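Local coordinates for protein PLP-Dependent L-Arginine Hydroxylase MppP (PDB 6C9B) that uses pyridoxal 5'-phosphate to oxidise L-arginine, yielding 4-hydroxy-2-ketoarginine and 2-ketoarginine, as an oxidase rather than an oxygenase, at residues Glu145-Val150 / His181-Ala186; Glu169-Leu174 / Ala204-Ala209; Cys211-Ile216 / Leu232-Glu237. One frame throughout, in Å; residues are numbered along the deposited sequence.

Contact 1 of 3, residues Glu145-Val150 / His181-Ala186; sequences ELLSSV and HGTVLA
Leu147 lays its CB over one face of the His181 imidazole, 3.7 Å from the ring centroid and 8° off the ring normal, a CH-pi contact near the middle of the ring. Leu147 CD1 hangs over the rim of that face, 3.7 Å from His181 CD2, so one leucine spans much of the face. With CG of His181 anti to its own carbonyl carbon (chi1 -72°), the imidazole is turned toward helix 144-149. Deeper in, Thr183 CG2 lies 4.0 Å from Val150 O and 4.4 Å from Val150 CG2. Thr183 OG1 stays 4.0 Å from Leu147 O, too far for a hydrogen bond, and is buried without a polar partner.

The turn between His181 and Thr183 sets their approach. Gly182, with positive phi, is the C-prime residue of a Schellman motif ending helix 168-181: Thr183 N reaches Cys178 O and Gly182 N reaches Ala179 O. Glycine suits it because a CB at these backbone angles would jam against the preceding carbonyl O. Ser149 OG bonds to Leu146 O at 2.7 Å and is also hydrogen-bonded to Arg107 NH1. With no hydrogen bond between the segments, apolar and CH-pi packing joins helix to turn.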
loop_
_atom_site.group_PDB
_atom_site.type_symbol
_atom_site.label_atom_id
_atom_site.label_comp_id
_atom_site.label_asym_id
_atom_site.label_seq_id
_atom_site.Cartn_x
_atom_site.Cartn_y
_atom_site.Cartn_z
ATOM N N GLU B 145 -6.611 22.369 28.603
ATOM C CA GLU B 145 -7.700 22.699 27.695
ATOM C C GLU B 145 -7.522 21.979 26.371
ATOM O O GLU B 145 -8.476 21.414 25.823
ATOM C CB GLU B 145 -7.753 24.212 27.487
ATOM C CG GLU B 145 -8.395 24.638 26.171
ATOM C CD GLU B 145 -8.922 26.057 26.200
ATOM O OE1 GLU B 145 -9.292 26.534 27.293
ATOM O OE2 GLU B 145 -8.966 26.695 25.125
ATOM N N LEU B 146 -6.297 21.968 25.847
ATOM C CA LEU B 146 -6.060 21.246 24.606
ATOM C C LEU B 146 -6.273 19.751 24.803
ATOM O O LEU B 146 -6.956 19.094 24.006
ATOM C CB LEU B 146 -4.647 21.524 24.104
ATOM C CG LEU B 146 -4.260 20.743 22.845
ATOM C CD1 LEU B 146 -5.187 21.091 21.679
ATOM C CD2 LEU B 146 -2.819 21.042 22.502
ATOM N N LEU B 147 -5.676 19.188 25.856
ATOM C CA LEU B 147 -5.707 17.739 26.016
ATOM C C LEU B 147 -7.127 17.244 26.238
ATOM O O LEU B 147 -7.484 16.161 25.762
ATOM C CB LEU B 147 -4.799 17.308 27.169
ATOM C CG LEU B 147 -3.312 17.409 26.813
ATOM C CD1 LEU B 147 -2.444 17.309 28.053
ATOM C CD2 LEU B 147 -2.941 16.339 25.809
ATOM N N SER B 148 -7.950 18.036 26.909
ATOM C CA SER B 148 -9.339 17.654 27.127
ATOM C C SER B 148 -10.194 17.832 25.882
ATOM O O SER B 148 -11.336 17.360 25.861
ATOM C CB SER B 148 -9.937 18.467 28.280
ATOM O OG SER B 148 -10.245 19.791 27.869
ATOM N N SER B 149 -9.676 18.485 24.845
ATOM C CA SER B 149 -10.418 18.684 23.613
ATOM C C SER B 149 -9.990 17.775 22.467
ATOM O O SER B 149 -10.640 17.807 21.421
ATOM C CB SER B 149 -10.287 20.136 23.148
ATOM O OG SER B 149 -8.976 20.403 22.695
ATOM N N VAL B 150 -8.926 16.982 22.611
ATOM C CA VAL B 150 -8.512 16.096 21.531
ATOM C C VAL B 150 -8.448 14.668 22.054
ATOM O O VAL B 150 -8.295 14.423 23.252
ATOM C CB VAL B 150 -7.152 16.492 20.914
ATOM C CG1 VAL B 150 -7.214 17.897 20.354
ATOM C CG2 VAL B 150 -6.032 16.379 21.953
ATOM N N HIS B 181 -4.843 12.113 30.889
ATOM C CA HIS B 181 -6.069 12.519 30.207
ATOM C C HIS B 181 -6.754 11.408 29.404
ATOM O O HIS B 181 -7.841 11.639 28.855
ATOM C CB HIS B 181 -5.775 13.692 29.267
ATOM C CG HIS B 181 -5.522 14.978 29.982
ATOM N ND1 HIS B 181 -6.511 15.921 30.178
ATOM C CD2 HIS B 181 -4.407 15.469 30.576
ATOM C CE1 HIS B 181 -6.012 16.942 30.851
ATOM N NE2 HIS B 181 -4.740 16.693 31.110
ATOM N N GLY B 182 -6.153 10.227 29.286
ATOM C CA GLY B 182 -6.765 9.192 28.473
ATOM C C GLY B 182 -6.609 9.390 26.984
ATOM O O GLY B 182 -7.346 8.780 26.207
ATOM N N THR B 183 -5.640 10.203 26.567
ATOM C CA THR B 183 -5.394 10.559 25.181
ATOM C C THR B 183 -4.461 9.531 24.526
ATOM O O THR B 183 -3.558 9.004 25.176
ATOM C CB THR B 183 -4.736 11.945 25.139
ATOM O OG1 THR B 183 -5.374 12.814 26.078
ATOM C CG2 THR B 183 -4.823 12.574 23.767
ATOM N N VAL B 184 -4.655 9.288 23.230
ATOM C CA VAL B 184 -3.713 8.472 22.459
ATOM C C VAL B 184 -2.505 9.325 22.088
ATOM O O VAL B 184 -2.659 10.417 21.537
ATOM C CB VAL B 184 -4.368 7.914 21.181
ATOM C CG1 VAL B 184 -3.354 7.134 20.378
ATOM C CG2 VAL B 184 -5.562 7.013 21.503
ATOM N N LEU B 185 -1.303 8.828 22.362
ATOM C CA LEU B 185 -0.077 9.452 21.859
ATOM C C LEU B 185 0.391 8.651 20.646
ATOM O O LEU B 185 0.663 7.456 20.766
ATOM C CB LEU B 185 1.012 9.495 22.933
ATOM C CG LEU B 185 2.356 10.129 22.520
ATOM C CD1 LEU B 185 2.171 11.479 21.918
ATOM C CD2 LEU B 185 3.232 10.209 23.745
ATOM N N ALA B 186 0.480 9.307 19.490
ATOM C CA ALA B 186 0.884 8.664 18.247
ATOM C C ALA B 186 2.161 9.305 17.761
ATOM O O ALA B 186 2.263 10.530 17.751
ATOM C CB ALA B 186 -0.182 8.801 17.170
#

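Contact 2 of 3, residues Glu169-Leu174 / Ala204-Ala209; sequences ERLRRL and AVLQEA
Val205 sets its CG1 methyl against the backbone of the neighbouring helix, 3.5 Å from Arg172 CA, at the point where the two helices come nearest. Their short axes pass 9.2 Å apart and cross at -30°, roughly parallel in direction. A beta-branched valine suits the place because its compact side chain fills the interface without a long tail: Val205 CG1 also touches Leu171 CG at 3.9 Å, while Val205 CB lies 4.0 Å from Leu171 CD2. Leu171 CD1 reaches further, to Leu206 CD2 at 4.3 Å, and both leucines continue onto Leu185 of the strand beneath.

Arg172 can be followed outward from this core. Its CB rests 3.9 Å from Val205 CG1, still part of the apolar layer. CG continues anti to the backbone N, and the chain then bends at chi3 (-60°), bringing Arg172 NE to 3.6 Å from Glu208 OE2. This is a salt bridge at the guanidinium edge, long and without a hydrogen bond, the carboxylate plane being turned 70° from the guanidinium. At the tip, NH1 pairs with Glu168, one turn earlier in its own helix. Arg172 therefore sets its CB against the valine and carries its charge to the partly exposed margin; its position between Glu168 and Glu208 suggests that electrostatic attraction, modest toward Glu208, adds to an interface held chiefly by apolar packing.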
loop_
_atom_site.group_PDB
_atom_site.type_symbol
_atom_site.label_atom_id
_atom_site.label_comp_id
_atom_site.label_asym_id
_atom_site.label_seq_id
_atom_site.Cartn_x
_atom_site.Cartn_y
_atom_site.Cartn_z
ATOM N N GLU B 169 13.058 13.555 27.620
ATOM C CA GLU B 169 12.360 14.133 28.759
ATOM C C GLU B 169 11.017 14.718 28.339
ATOM O O GLU B 169 10.053 14.670 29.107
ATOM C CB GLU B 169 13.251 15.185 29.434
ATOM C CG GLU B 169 13.696 16.347 28.521
ATOM C CD GLU B 169 15.024 16.138 27.743
ATOM O OE1 GLU B 169 15.509 14.983 27.565
ATOM O OE2 GLU B 169 15.579 17.170 27.287
ATOM N N ARG B 170 10.923 15.238 27.119
ATOM C CA ARG B 170 9.636 15.758 26.658
ATOM C C ARG B 170 8.712 14.638 26.207
ATOM O O ARG B 170 7.508 14.685 26.480
ATOM C CB ARG B 170 9.847 16.768 25.534
ATOM C CG ARG B 170 8.560 17.337 24.921
ATOM C CD ARG B 170 7.619 17.985 25.932
ATOM N NE ARG B 170 8.215 19.136 26.614
ATOM C CZ ARG B 170 7.723 19.686 27.727
ATOM N NH1 ARG B 170 6.625 19.206 28.291
ATOM N NH2 ARG B 170 8.329 20.722 28.274
ATOM N N LEU B 171 9.245 13.604 25.538
ATOM C CA LEU B 171 8.402 12.443 25.252
ATOM C C LEU B 171 7.819 11.896 26.537
ATOM O O LEU B 171 6.622 11.581 26.603
ATOM C CB LEU B 171 9.189 11.348 24.532
ATOM C CG LEU B 171 8.360 10.091 24.197
ATOM C CD1 LEU B 171 7.219 10.385 23.227
ATOM C CD2 LEU B 171 9.221 8.956 23.609
ATOM N N ARG B 172 8.643 11.802 27.576
ATOM C CA ARG B 172 8.165 11.264 28.847
ATOM C C ARG B 172 7.035 12.116 29.395
ATOM O O ARG B 172 5.983 11.598 29.792
ATOM C CB ARG B 172 9.322 11.178 29.857
ATOM C CG ARG B 172 8.878 10.727 31.248
ATOM C CD ARG B 172 10.082 10.557 32.183
ATOM N NE ARG B 172 10.998 9.557 31.639
ATOM C CZ ARG B 172 12.208 9.802 31.131
ATOM N NH1 ARG B 172 12.918 8.789 30.646
ATOM N NH2 ARG B 172 12.723 11.030 31.117
ATOM N N ARG B 173 7.228 13.437 29.413
ATOM C CA ARG B 173 6.191 14.313 29.946
ATOM C C ARG B 173 4.920 14.255 29.103
ATOM O O ARG B 173 3.804 14.228 29.639
ATOM C CB ARG B 173 6.704 15.746 30.040
ATOM C CG ARG B 173 5.686 16.704 30.637
ATOM C CD ARG B 173 5.389 16.366 32.119
ATOM N NE ARG B 173 4.127 16.949 32.566
ATOM C CZ ARG B 173 3.261 16.369 33.399
ATOM N NH1 ARG B 173 3.485 15.153 33.899
ATOM N NH2 ARG B 173 2.147 17.015 33.723
ATOM N N LEU B 174 5.064 14.232 27.782
ATOM C CA LEU B 174 3.894 14.163 26.911
ATOM C C LEU B 174 3.132 12.853 27.119
ATOM O O LEU B 174 1.900 12.836 27.161
ATOM C CB LEU B 174 4.358 14.305 25.463
ATOM C CG LEU B 174 3.306 14.407 24.372
ATOM C CD1 LEU B 174 2.393 15.602 24.588
ATOM C CD2 LEU B 174 4.017 14.554 23.027
ATOM N N ALA B 204 10.316 2.067 25.841
ATOM C CA ALA B 204 10.487 2.067 27.286
ATOM C C ALA B 204 9.793 3.264 27.911
ATOM O O ALA B 204 9.098 3.131 28.923
ATOM C CB ALA B 204 11.977 2.055 27.620
ATOM N N VAL B 205 9.950 4.438 27.297
ATOM C CA VAL B 205 9.282 5.643 27.789
ATOM C C VAL B 205 7.773 5.465 27.734
ATOM O O VAL B 205 7.058 5.719 28.712
ATOM C CB VAL B 205 9.729 6.877 26.982
ATOM C CG1 VAL B 205 8.970 8.118 27.449
ATOM C CG2 VAL B 205 11.245 7.089 27.125
ATOM N N LEU B 206 7.260 5.027 26.589
ATOM C CA LEU B 206 5.811 4.912 26.429
ATOM C C LEU B 206 5.216 3.899 27.393
ATOM O O LEU B 206 4.159 4.143 27.994
ATOM C CB LEU B 206 5.481 4.514 24.990
ATOM C CG LEU B 206 5.807 5.587 23.967
ATOM C CD1 LEU B 206 5.742 4.997 22.580
ATOM C CD2 LEU B 206 4.899 6.812 24.093
ATOM N N GLN B 207 5.869 2.749 27.543
ATOM C CA GLN B 207 5.349 1.725 28.439
ATOM C C GLN B 207 5.444 2.164 29.895
ATOM O O GLN B 207 4.549 1.864 30.693
ATOM C CB GLN B 207 6.089 0.408 28.183
ATOM C CG GLN B 207 5.747 -0.154 26.798
ATOM C CD GLN B 207 6.774 -1.122 26.225
ATOM O OE1 GLN B 207 7.947 -1.127 26.612
ATOM N NE2 GLN B 207 6.330 -1.945 25.278
ATOM N N GLU B 208 6.524 2.844 30.277
ATOM C CA GLU B 208 6.641 3.305 31.659
ATOM C C GLU B 208 5.550 4.317 31.997
ATOM O O GLU B 208 5.052 4.358 33.135
ATOM C CB GLU B 208 8.023 3.918 31.901
ATOM C CG GLU B 208 8.187 4.627 33.267
ATOM C CD GLU B 208 9.499 5.404 33.398
ATOM O OE1 GLU B 208 10.333 5.038 34.256
ATOM O OE2 GLU B 208 9.694 6.386 32.650
ATOM N N ALA B 209 5.187 5.165 31.031
ATOM C CA ALA B 209 4.170 6.188 31.280
ATOM C C ALA B 209 2.780 5.583 31.293
ATOM O O ALA B 209 1.890 6.088 31.986
ATOM C CB ALA B 209 4.255 7.295 30.215
#

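Contact 3 of 3, residues Cys211-Ile216 / Leu232-Glu237; sequences CRWVVI and LLVFSE
Val215 and Val234 form the hydrogen-bonded pair of an antiparallel strand ladder in the seven-stranded mixed sheet of the aminotransferase large domain: Val215 N gives to Val234 O, and Val234 N to Val215 O, each at 2.8 Å. Toward the end of strand 231-235, Ser236 N bonds to Trp213 O at 3.0 Å. The matching bond is made by a side chain, with Trp213 N donating to Ser236 OG at 3.1 Å and 167°. Serine fits here because its short hydroxyl stands in for a backbone carbonyl just as the strand gives way to loop; the same OG is hydrogen-bonded to Asp238 OD1, its stronger partner.

Outside this polar frame, Val214, Ile216, Leu233 and Phe235 share one face of the sheet. Leu233 CD1 sits between Val214 CG1, a tight 3.4 Å away, and Ile216 CG1; the Leu233 and Ile216 side chains lie side by side, pointing the same way, and continue onto helix 90-101. On the other face, Val215 and Val234 pack toward helix 202-209. There the Trp213 indole, swung between its backbone N and carbonyl carbon (chi1 55°), folds back over the neighbouring strand, with Val234 CG1 in plane at its edge. Over one indole face sits Ser236 CB, 3.4 Å from the centroid of the Trp213 five-membered ring and 13° off its normal.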
loop_
_atom_site.group_PDB
_atom_site.type_symbol
_atom_site.label_atom_id
_atom_site.label_comp_id
_atom_site.label_asym_id
_atom_site.label_seq_id
_atom_site.Cartn_x
_atom_site.Cartn_y
_atom_site.Cartn_z
ATOM N N CYS B 211 0.470 5.368 28.909
ATOM C CA CYS B 211 -0.564 5.924 28.055
ATOM C C CYS B 211 -0.922 4.944 26.934
ATOM O O CYS B 211 -0.235 3.946 26.688
ATOM C CB CYS B 211 -0.094 7.248 27.468
ATOM S SG CYS B 211 1.372 7.085 26.368
ATOM N N ARG B 212 -2.057 5.207 26.305
ATOM C CA ARG B 212 -2.384 4.553 25.046
ATOM C C ARG B 212 -1.480 5.137 23.990
ATOM O O ARG B 212 -1.322 6.358 23.931
ATOM C CB ARG B 212 -3.836 4.801 24.663
ATOM C CG ARG B 212 -4.838 4.332 25.710
ATOM C CD ARG B 212 -6.169 5.065 25.520
ATOM N NE ARG B 212 -6.828 4.687 24.269
ATOM C CZ ARG B 212 -7.720 5.447 23.641
ATOM N NH1 ARG B 212 -8.066 6.630 24.131
ATOM N NH2 ARG B 212 -8.264 5.043 22.512
ATOM N N TRP B 213 -0.876 4.282 23.160
ATOM C CA TRP B 213 0.082 4.796 22.196
ATOM C C TRP B 213 0.113 3.971 20.920
ATOM O O TRP B 213 -0.233 2.790 20.882
ATOM C CB TRP B 213 1.516 4.874 22.778
ATOM C CG TRP B 213 2.064 3.589 23.338
ATOM C CD1 TRP B 213 2.075 3.210 24.665
ATOM C CD2 TRP B 213 2.692 2.503 22.618
ATOM N NE1 TRP B 213 2.642 1.977 24.805
ATOM C CE2 TRP B 213 3.026 1.512 23.574
ATOM C CE3 TRP B 213 2.976 2.260 21.266
ATOM C CZ2 TRP B 213 3.649 0.307 23.228
ATOM C CZ3 TRP B 213 3.586 1.050 20.921
ATOM C CH2 TRP B 213 3.919 0.094 21.902
ATOM N N VAL B 214 0.569 4.634 19.867
ATOM C CA VAL B 214 0.818 4.013 18.573
ATOM C C VAL B 214 2.091 4.632 18.044
ATOM O O VAL B 214 2.282 5.840 18.163
ATOM C CB VAL B 214 -0.339 4.261 17.582
ATOM C CG1 VAL B 214 0.047 3.775 16.173
ATOM C CG2 VAL B 214 -1.572 3.570 18.031
ATOM N N VAL B 215 2.963 3.814 17.455
ATOM C CA VAL B 215 4.147 4.311 16.780
ATOM C C VAL B 215 4.142 3.734 15.383
ATOM O O VAL B 215 3.914 2.538 15.215
ATOM C CB VAL B 215 5.456 3.926 17.488
ATOM C CG1 VAL B 215 6.664 4.518 16.728
ATOM C CG2 VAL B 215 5.446 4.398 18.940
ATOM N N ILE B 216 4.383 4.578 14.387
ATOM C CA ILE B 216 4.536 4.108 13.022
ATOM C C ILE B 216 5.998 4.265 12.663
ATOM O O ILE B 216 6.476 5.372 12.416
ATOM C CB ILE B 216 3.648 4.865 12.030
ATOM C CG1 ILE B 216 2.180 4.686 12.407
ATOM C CG2 ILE B 216 3.869 4.301 10.636
ATOM C CD1 ILE B 216 1.195 5.511 11.545
ATOM N N LEU B 232 5.731 0.046 9.890
ATOM C CA LEU B 232 5.545 -0.848 11.035
ATOM C C LEU B 232 4.645 -0.139 12.030
ATOM O O LEU B 232 5.073 0.829 12.667
ATOM C CB LEU B 232 6.880 -1.214 11.685
ATOM C CG LEU B 232 7.980 -1.699 10.742
ATOM C CD1 LEU B 232 9.242 -1.924 11.537
ATOM C CD2 LEU B 232 7.564 -2.984 9.971
ATOM N N LEU B 233 3.409 -0.630 12.157
ATOM C CA LEU B 233 2.394 -0.035 13.025
ATOM C C LEU B 233 2.428 -0.790 14.340
ATOM O O LEU B 233 2.089 -1.979 14.388
ATOM C CB LEU B 233 1.026 -0.100 12.351
ATOM C CG LEU B 233 -0.176 0.586 12.988
ATOM C CD1 LEU B 233 0.084 1.980 13.318
ATOM C CD2 LEU B 233 -1.391 0.475 12.035
ATOM N N VAL B 234 2.924 -0.120 15.383
ATOM C CA VAL B 234 3.112 -0.697 16.705
ATOM C C VAL B 234 2.130 -0.016 17.648
ATOM O O VAL B 234 1.991 1.208 17.605
ATOM C CB VAL B 234 4.563 -0.507 17.203
ATOM C CG1 VAL B 234 4.834 -1.414 18.379
ATOM C CG2 VAL B 234 5.605 -0.735 16.090
ATOM N N PHE B 235 1.417 -0.797 18.469
ATOM C CA PHE B 235 0.372 -0.223 19.314
ATOM C C PHE B 235 0.422 -0.837 20.710
ATOM O O PHE B 235 0.831 -1.985 20.894
ATOM C CB PHE B 235 -1.013 -0.431 18.683
ATOM C CG PHE B 235 -1.316 -1.873 18.378
ATOM C CD1 PHE B 235 -0.914 -2.442 17.165
ATOM C CD2 PHE B 235 -1.952 -2.678 19.305
ATOM C CE1 PHE B 235 -1.171 -3.759 16.903
ATOM C CE2 PHE B 235 -2.200 -4.011 19.033
ATOM C CZ PHE B 235 -1.812 -4.549 17.838
ATOM N N SER B 236 0.025 -0.037 21.691
ATOM C CA SER B 236 -0.120 -0.508 23.061
ATOM C C SER B 236 -1.263 -1.512 23.150
ATOM O O SER B 236 -2.204 -1.495 22.353
ATOM C CB SER B 236 -0.363 0.681 23.995
ATOM O OG SER B 236 -1.584 1.364 23.725
ATOM N N GLU B 237 -1.170 -2.408 24.140
ATOM C CA GLU B 237 -2.193 -3.442 24.270
ATOM C C GLU B 237 -3.563 -2.835 24.529
ATOM O O GLU B 237 -4.580 -3.387 24.099
ATOM C CB GLU B 237 -1.838 -4.412 25.394
ATOM C CG GLU B 237 -0.506 -5.103 25.249
ATOM C CD GLU B 237 -0.408 -6.336 26.132
ATOM O OE1 GLU B 237 -0.079 -7.422 25.607
ATOM O OE2 GLU B 237 -0.681 -6.219 27.348
#

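Overall arrangement
The three contacts occupy neighbouring parts of the large domain, on the same side of the chain's centre. Strand 184-188 connects them: Leu185 of contact 1 probably hydrogen-bonds through its N to Arg212 O (2.9 Å) and through its O to Val214 N (3.0 Å) of contact 3, while Leu185 CD2 packs on Leu206 CD2 of contact 2 at 3.8 Å. Leu206 also lies against Trp213 and Val215, so the helix pair of contact 2 covers the sheet that contact 3 extends with its antiparallel strand. Centres lie 13 to 15 Å apart. All three lie away from the ligand pocket; the Ile216 side chain is about 11 Å from the bound 4-hydroxy-2-ketoarginine.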